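Long-range contacts in Drep2 (Drosophila melanogaster, PDB 4D2K), which is a DNA fragmentation factor-related protein of apoptosis that binds itself, probably through its CIDE domain, in higher-order assemblies that serve DNA fragmentation: residues R10-W15 / V25-F30; V49-E54 / T73-L78. One frame throughout, in Å; residues are numbered along the deposited sequence.

Contact 1: residues R10-W15 / V25-F30; sequences RPLKIW and VVVGTF
R10 and L12 each exchange two backbone hydrogen bonds with the opposing strand, R10 with V27 and L12 with V25; P11 and V26 form the non-hydrogen-bonded pair between them. This register defines an antiparallel β-hairpin of strands 10-16 and 22-27. Its bonds differ in geometry: L12 N lies 2.9 Å from V25 O, tilted slightly from the carbonyl plane, whereas R10 N approaches V27 O from 50° out of its plane.

The R10 side chain can be followed outward along V27 O. R10 CB is 4.0 Å from V27 O; R10 CG, set between the backbone N and carbonyl carbon (chi1 70°), comes to 3.4 Å of it, and R10 NE is 4.2 Å away. R10 NE is buried without a partner. The guanidinium lies oblique to V27 O and G28 O; R10 NH2 to G28 O, 4.5 Å, is no hydrogen bond, while R10 NH1 bonds the carbonyl of R67.

Further along this face, the L12 and V27 side chains cross at about a right angle, with L12 CD1 3.9 Å from V27 CG2, and I14 CG2 meets V25 CG1 at 3.8 Å. The chemistry implies that main-chain bonds set the register, while aliphatic contacts line the face packed against helices 30-40 (R36) and 63-67 (F66).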
loop_
_atom_site.group_PDB
_atom_site.type_symbol
_atom_site.label_atom_id
_atom_site.label_comp_id
_atom_site.label_asym_id
_atom_site.label_seq_id
_atom_site.Cartn_x
_atom_site.Cartn_y
_atom_site.Cartn_z
ATOM N N ARG A 10 -4.664 -8.002 9.267
ATOM C CA ARG A 10 -4.626 -6.709 9.955
ATOM C C ARG A 10 -5.202 -5.650 9.012
ATOM O O ARG A 10 -5.045 -5.763 7.797
ATOM C CB ARG A 10 -3.181 -6.360 10.369
ATOM C CG ARG A 10 -2.270 -6.028 9.184
ATOM C CD ARG A 10 -0.785 -6.025 9.516
ATOM N NE ARG A 10 -0.297 -7.373 9.826
ATOM C CZ ARG A 10 0.871 -7.630 10.409
ATOM N NH1 ARG A 10 1.678 -6.631 10.733
ATOM N NH2 ARG A 10 1.237 -8.882 10.651
ATOM N N PRO A 11 -5.819 -4.597 9.560
ATOM C CA PRO A 11 -6.323 -3.509 8.714
ATOM C C PRO A 11 -5.180 -2.592 8.337
ATOM O O PRO A 11 -4.305 -2.380 9.176
ATOM C CB PRO A 11 -7.322 -2.783 9.613
ATOM C CG PRO A 11 -6.849 -3.082 11.015
ATOM C CD PRO A 11 -6.199 -4.438 10.974
ATOM N N LEU A 12 -5.161 -2.113 7.091
ATOM C CA LEU A 12 -4.201 -1.115 6.623
ATOM C C LEU A 12 -4.973 -0.167 5.713
ATOM O O LEU A 12 -6.018 -0.564 5.173
ATOM C CB LEU A 12 -3.034 -1.772 5.869
ATOM C CG LEU A 12 -2.147 -2.733 6.678
ATOM C CD1 LEU A 12 -1.133 -3.452 5.792
ATOM C CD2 LEU A 12 -1.475 -2.010 7.839
ATOM N N LYS A 13 -4.486 1.067 5.543
ATOM C CA LYS A 13 -5.145 2.025 4.648
ATOM C C LYS A 13 -4.312 2.204 3.367
ATOM O O LYS A 13 -3.102 2.435 3.422
ATOM C CB LYS A 13 -5.363 3.375 5.350
ATOM C CG LYS A 13 -6.410 3.338 6.512
ATOM C CD LYS A 13 -6.341 4.635 7.371
ATOM C CE LYS A 13 -7.398 4.674 8.511
ATOM N NZ LYS A 13 -7.290 5.905 9.380
ATOM N N ILE A 14 -4.957 2.138 2.212
ATOM C CA ILE A 14 -4.227 2.198 0.969
ATOM C C ILE A 14 -4.846 3.295 0.116
ATOM O O ILE A 14 -6.025 3.269 -0.245
ATOM C CB ILE A 14 -4.194 0.815 0.241
ATOM C CG1 ILE A 14 -3.258 0.859 -0.966
ATOM C CG2 ILE A 14 -5.571 0.373 -0.218
ATOM C CD1 ILE A 14 -1.784 0.752 -0.612
ATOM N N TRP A 15 -4.042 4.325 -0.117
ATOM C CA TRP A 15 -4.495 5.496 -0.838
ATOM C C TRP A 15 -3.715 5.625 -2.153
ATOM O O TRP A 15 -2.560 5.179 -2.247
ATOM C CB TRP A 15 -4.271 6.743 0.015
ATOM C CG TRP A 15 -5.003 6.786 1.318
ATOM C CD1 TRP A 15 -5.819 5.833 1.831
ATOM C CD2 TRP A 15 -4.953 7.838 2.291
ATOM N NE1 TRP A 15 -6.300 6.228 3.054
ATOM C CE2 TRP A 15 -5.780 7.456 3.359
ATOM C CE3 TRP A 15 -4.286 9.063 2.361
ATOM C CZ2 TRP A 15 -5.967 8.268 4.493
ATOM C CZ3 TRP A 15 -4.467 9.863 3.497
ATOM C CH2 TRP A 15 -5.297 9.459 4.539
ATOM N N VAL A 25 -8.048 -1.999 3.627
ATOM C CA VAL A 25 -7.865 -3.394 3.283
ATOM C C VAL A 25 -7.532 -4.131 4.536
ATOM O O VAL A 25 -7.054 -3.544 5.509
ATOM C CB VAL A 25 -6.729 -3.608 2.239
ATOM C CG1 VAL A 25 -7.052 -2.910 0.919
ATOM C CG2 VAL A 25 -5.374 -3.153 2.815
ATOM N N VAL A 26 -7.748 -5.436 4.500
ATOM C CA VAL A 26 -7.400 -6.291 5.615
ATOM C C VAL A 26 -6.593 -7.448 5.076
ATOM O O VAL A 26 -7.112 -8.250 4.309
ATOM C CB VAL A 26 -8.643 -6.816 6.354
ATOM C CG1 VAL A 26 -8.214 -7.720 7.520
ATOM C CG2 VAL A 26 -9.481 -5.663 6.856
ATOM N N VAL A 27 -5.324 -7.534 5.481
ATOM C CA VAL A 27 -4.380 -8.466 4.861
ATOM C C VAL A 27 -3.399 -9.058 5.869
ATOM O O VAL A 27 -3.077 -8.432 6.891
ATOM C CB VAL A 27 -3.566 -7.787 3.726
ATOM C CG1 VAL A 27 -4.490 -7.358 2.554
ATOM C CG2 VAL A 27 -2.799 -6.598 4.276
ATOM N N GLY A 28 -2.923 -10.269 5.572
ATOM C CA GLY A 28 -1.970 -10.956 6.430
ATOM C C GLY A 28 -0.524 -10.877 5.991
ATOM O O GLY A 28 0.375 -11.052 6.811
ATOM N N THR A 29 -0.292 -10.643 4.699
ATOM C CA THR A 29 1.058 -10.673 4.122
ATOM C C THR A 29 1.308 -9.523 3.138
ATOM O O THR A 29 0.367 -8.941 2.576
ATOM C CB THR A 29 1.340 -11.994 3.332
ATOM O OG1 THR A 29 0.472 -12.028 2.197
ATOM C CG2 THR A 29 1.093 -13.263 4.174
ATOM N N PHE A 30 2.584 -9.235 2.897
ATOM C CA PHE A 30 2.954 -8.202 1.936
ATOM C C PHE A 30 2.430 -8.508 0.530
ATOM O O PHE A 30 1.928 -7.619 -0.167
ATOM C CB PHE A 30 4.469 -8.017 1.916
ATOM C CG PHE A 30 4.934 -7.074 0.847
ATOM C CD1 PHE A 30 4.698 -5.714 0.945
ATOM C CD2 PHE A 30 5.604 -7.563 -0.267
ATOM C CE1 PHE A 30 5.111 -4.861 -0.051
ATOM C CE2 PHE A 30 6.021 -6.720 -1.268
ATOM C CZ PHE A 30 5.772 -5.366 -1.166
#

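Contact 2: residues V49-E54 / T73-L78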
loop_
_atom_site.group_PDB
_atom_site.type_symbol
_atom_site.label_atom_id
_atom_site.label_comp_id
_atom_site.label_asym_id
_atom_site.label_seq_id
_atom_site.Cartn_x
_atom_site.Cartn_y
_atom_site.Cartn_z
ATOM N N VAL A 49 3.694 -2.305 -9.180
ATOM C CA VAL A 49 3.410 -1.131 -8.372
ATOM C C VAL A 49 4.470 -1.038 -7.289
ATOM O O VAL A 49 5.221 -1.990 -7.026
ATOM C CB VAL A 49 1.987 -1.185 -7.707
ATOM C CG1 VAL A 49 0.889 -1.259 -8.757
ATOM C CG2 VAL A 49 1.873 -2.380 -6.760
ATOM N N ARG A 50 4.521 0.112 -6.647
ATOM C CA ARG A 50 5.340 0.274 -5.476
ATOM C C ARG A 50 4.434 0.684 -4.305
ATOM O O ARG A 50 3.405 1.310 -4.500
ATOM C CB ARG A 50 6.430 1.299 -5.779
ATOM C CG ARG A 50 7.506 0.733 -6.700
ATOM C CD ARG A 50 8.313 1.810 -7.406
ATOM N NE ARG A 50 7.450 2.697 -8.184
ATOM C CZ ARG A 50 7.246 3.981 -7.903
ATOM N NH1 ARG A 50 7.867 4.544 -6.870
ATOM N NH2 ARG A 50 6.435 4.705 -8.668
ATOM N N VAL A 51 4.800 0.307 -3.092
ATOM C CA VAL A 51 4.022 0.707 -1.926
ATOM C C VAL A 51 4.908 1.546 -1.027
ATOM O O VAL A 51 6.030 1.156 -0.734
ATOM C CB VAL A 51 3.466 -0.516 -1.162
ATOM C CG1 VAL A 51 2.753 -0.068 0.099
ATOM C CG2 VAL A 51 2.519 -1.314 -2.064
ATOM N N VAL A 52 4.434 2.707 -0.602
ATOM C CA VAL A 52 5.268 3.529 0.253
ATOM C C VAL A 52 4.469 4.019 1.439
ATOM O O VAL A 52 3.246 4.055 1.394
ATOM C CB VAL A 52 5.867 4.770 -0.511
ATOM C CG1 VAL A 52 6.727 4.337 -1.689
ATOM C CG2 VAL A 52 4.757 5.720 -0.973
ATOM N N LEU A 53 5.163 4.415 2.498
ATOM C CA LEU A 53 4.500 5.030 3.637
ATOM C C LEU A 53 3.954 6.383 3.204
ATOM O O LEU A 53 4.608 7.120 2.460
ATOM C CB LEU A 53 5.476 5.209 4.797
ATOM C CG LEU A 53 6.008 3.967 5.511
ATOM C CD1 LEU A 53 6.916 4.413 6.648
ATOM C CD2 LEU A 53 4.853 3.149 6.059
ATOM N N GLU A 54 2.759 6.715 3.663
ATOM C CA GLU A 54 2.195 8.002 3.324
ATOM C C GLU A 54 2.994 9.130 3.977
ATOM O O GLU A 54 3.083 10.225 3.433
ATOM C CB GLU A 54 0.715 8.084 3.729
ATOM C CG GLU A 54 0.003 9.353 3.202
ATOM C CD GLU A 54 0.292 10.580 4.041
ATOM O OE1 GLU A 54 0.545 10.420 5.254
ATOM O OE2 GLU A 54 0.283 11.703 3.497
ATOM N N THR A 73 -1.906 1.801 9.488
ATOM C CA THR A 73 -0.861 2.598 8.854
ATOM C C THR A 73 -1.349 2.997 7.454
ATOM O O THR A 73 -1.897 2.156 6.722
ATOM C CB THR A 73 0.479 1.820 8.732
ATOM O OG1 THR A 73 0.977 1.503 10.035
ATOM C CG2 THR A 73 1.516 2.625 7.981
ATOM N N VAL A 74 -1.190 4.279 7.118
ATOM C CA VAL A 74 -1.576 4.793 5.800
ATOM C C VAL A 74 -0.444 4.601 4.783
ATOM O O VAL A 74 0.661 5.091 4.981
ATOM C CB VAL A 74 -1.949 6.289 5.856
ATOM C CG1 VAL A 74 -2.506 6.753 4.497
ATOM C CG2 VAL A 74 -2.949 6.546 6.965
ATOM N N LEU A 75 -0.735 3.869 3.717
ATOM C CA LEU A 75 0.210 3.549 2.650
ATOM C C LEU A 75 -0.273 4.145 1.325
ATOM O O LEU A 75 -1.471 4.323 1.128
ATOM C CB LEU A 75 0.374 2.032 2.507
ATOM C CG LEU A 75 0.866 1.234 3.716
ATOM C CD1 LEU A 75 0.812 -0.281 3.453
ATOM C CD2 LEU A 75 2.287 1.678 4.087
ATOM N N LEU A 76 0.648 4.488 0.430
ATOM C CA LEU A 76 0.261 4.900 -0.914
ATOM C C LEU A 76 0.703 3.820 -1.877
ATOM O O LEU A 76 1.795 3.255 -1.762
ATOM C CB LEU A 76 0.889 6.243 -1.323
ATOM C CG LEU A 76 0.746 7.478 -0.428
ATOM C CD1 LEU A 76 1.286 8.705 -1.146
ATOM C CD2 LEU A 76 -0.689 7.705 0.023
ATOM N N LEU A 77 -0.148 3.555 -2.849
ATOM C CA LEU A 77 0.220 2.670 -3.919
ATOM C C LEU A 77 0.638 3.572 -5.081
ATOM O O LEU A 77 -0.118 4.432 -5.482
ATOM C CB LEU A 77 -0.955 1.764 -4.274
ATOM C CG LEU A 77 -0.753 0.520 -5.124
ATOM C CD1 LEU A 77 -1.868 -0.454 -4.829
ATOM C CD2 LEU A 77 -0.800 0.905 -6.576
ATOM N N LEU A 78 1.851 3.393 -5.587
ATOM C CA LEU A 78 2.366 4.170 -6.718
ATOM C C LEU A 78 2.459 3.299 -7.948
ATOM O O LEU A 78 3.081 2.229 -7.910
ATOM C CB LEU A 78 3.767 4.721 -6.424
ATOM C CG LEU A 78 3.935 5.535 -5.144
ATOM C CD1 LEU A 78 5.376 5.968 -4.964
ATOM C CD2 LEU A 78 3.002 6.724 -5.152
#
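V52 and L76 pair at the middle of two antiparallel strands, whose N-to-C directions, over these short segments, make 151°. Each donates its backbone N-H to the other's carbonyl, with V52 N lying in the plane of L76 C=O. R50 and L78 repeat this exchange two residues along, beyond the non-hydrogen-bonded pair V51/L77.

The face carrying V51, L75 and L77 is buried, and helix 30-40 covers it through L33 and L34. V51 CG1 lies 3.9 Å from L75 CD1, and V49 CG1 reaches L77 CD2 at 3.5 Å. L77 CG stands anti to the backbone N (chi1 -165°), which brings its CD2 branch toward V49. Strand order across the sheet, with 74-79 between the parallel strand 10-16 and the antiparallel 49-53, is that of the ubiquitin-like β-grasp fold expected of a CIDE-N domain.

On the other face the centre, V52, L76 and L78, is buried as well, and the looser side is its partly exposed flanks, R50 and E54. The V52 and L78 side chains meet at about a right angle, through V52 CG1 and L78 CD1. The R50 guanidinium presents one face to L78 CB, with R50 NH2 3.5 Å from L78 CB and R50 NH1 3.4 Å from L78 CD1; NH2 also bonds the carbonyl of E82. Replacing R50 by an alanine would probably uncover this flank of L78 and leave the E82 carbonyl without that donor.

At the far end, E54 N reaches V74 O at 3.0 Å, tilted 28° from the carbonyl plane. E54 uses its methylenes across the contact: E54 CB lies 3.6 Å from V74 CG1, and E54 CG is 3.6 Å from L76 CD2. The chain then bends at chi2, and carboxylate OE2 turns off to a salt bridge with R19.

Overall arrangement
Contact 2 lies nearer the centre of the chain than contact 1 (centres about 4 and 7 Å away) and buries more surface, 656 against 362 Å². Both belong to one sheet: contact 1 joins 22-27, outermost within this chain, to 10-16, whereas contact 2 joins the inner strands 49-53 and 74-79. Strands 10-16 and 74-79 bridge them, with probable hydrogen bonds from L75 N to K13 O and from W15 N to L75 O, and with the W15 ring packed on V74. Contact 1 has four main-chain bonds, three aliphatic contacts and an exposed V26; contact 2 has five of each, and more side-chain burial, its polar side chains lying toward the strand ends.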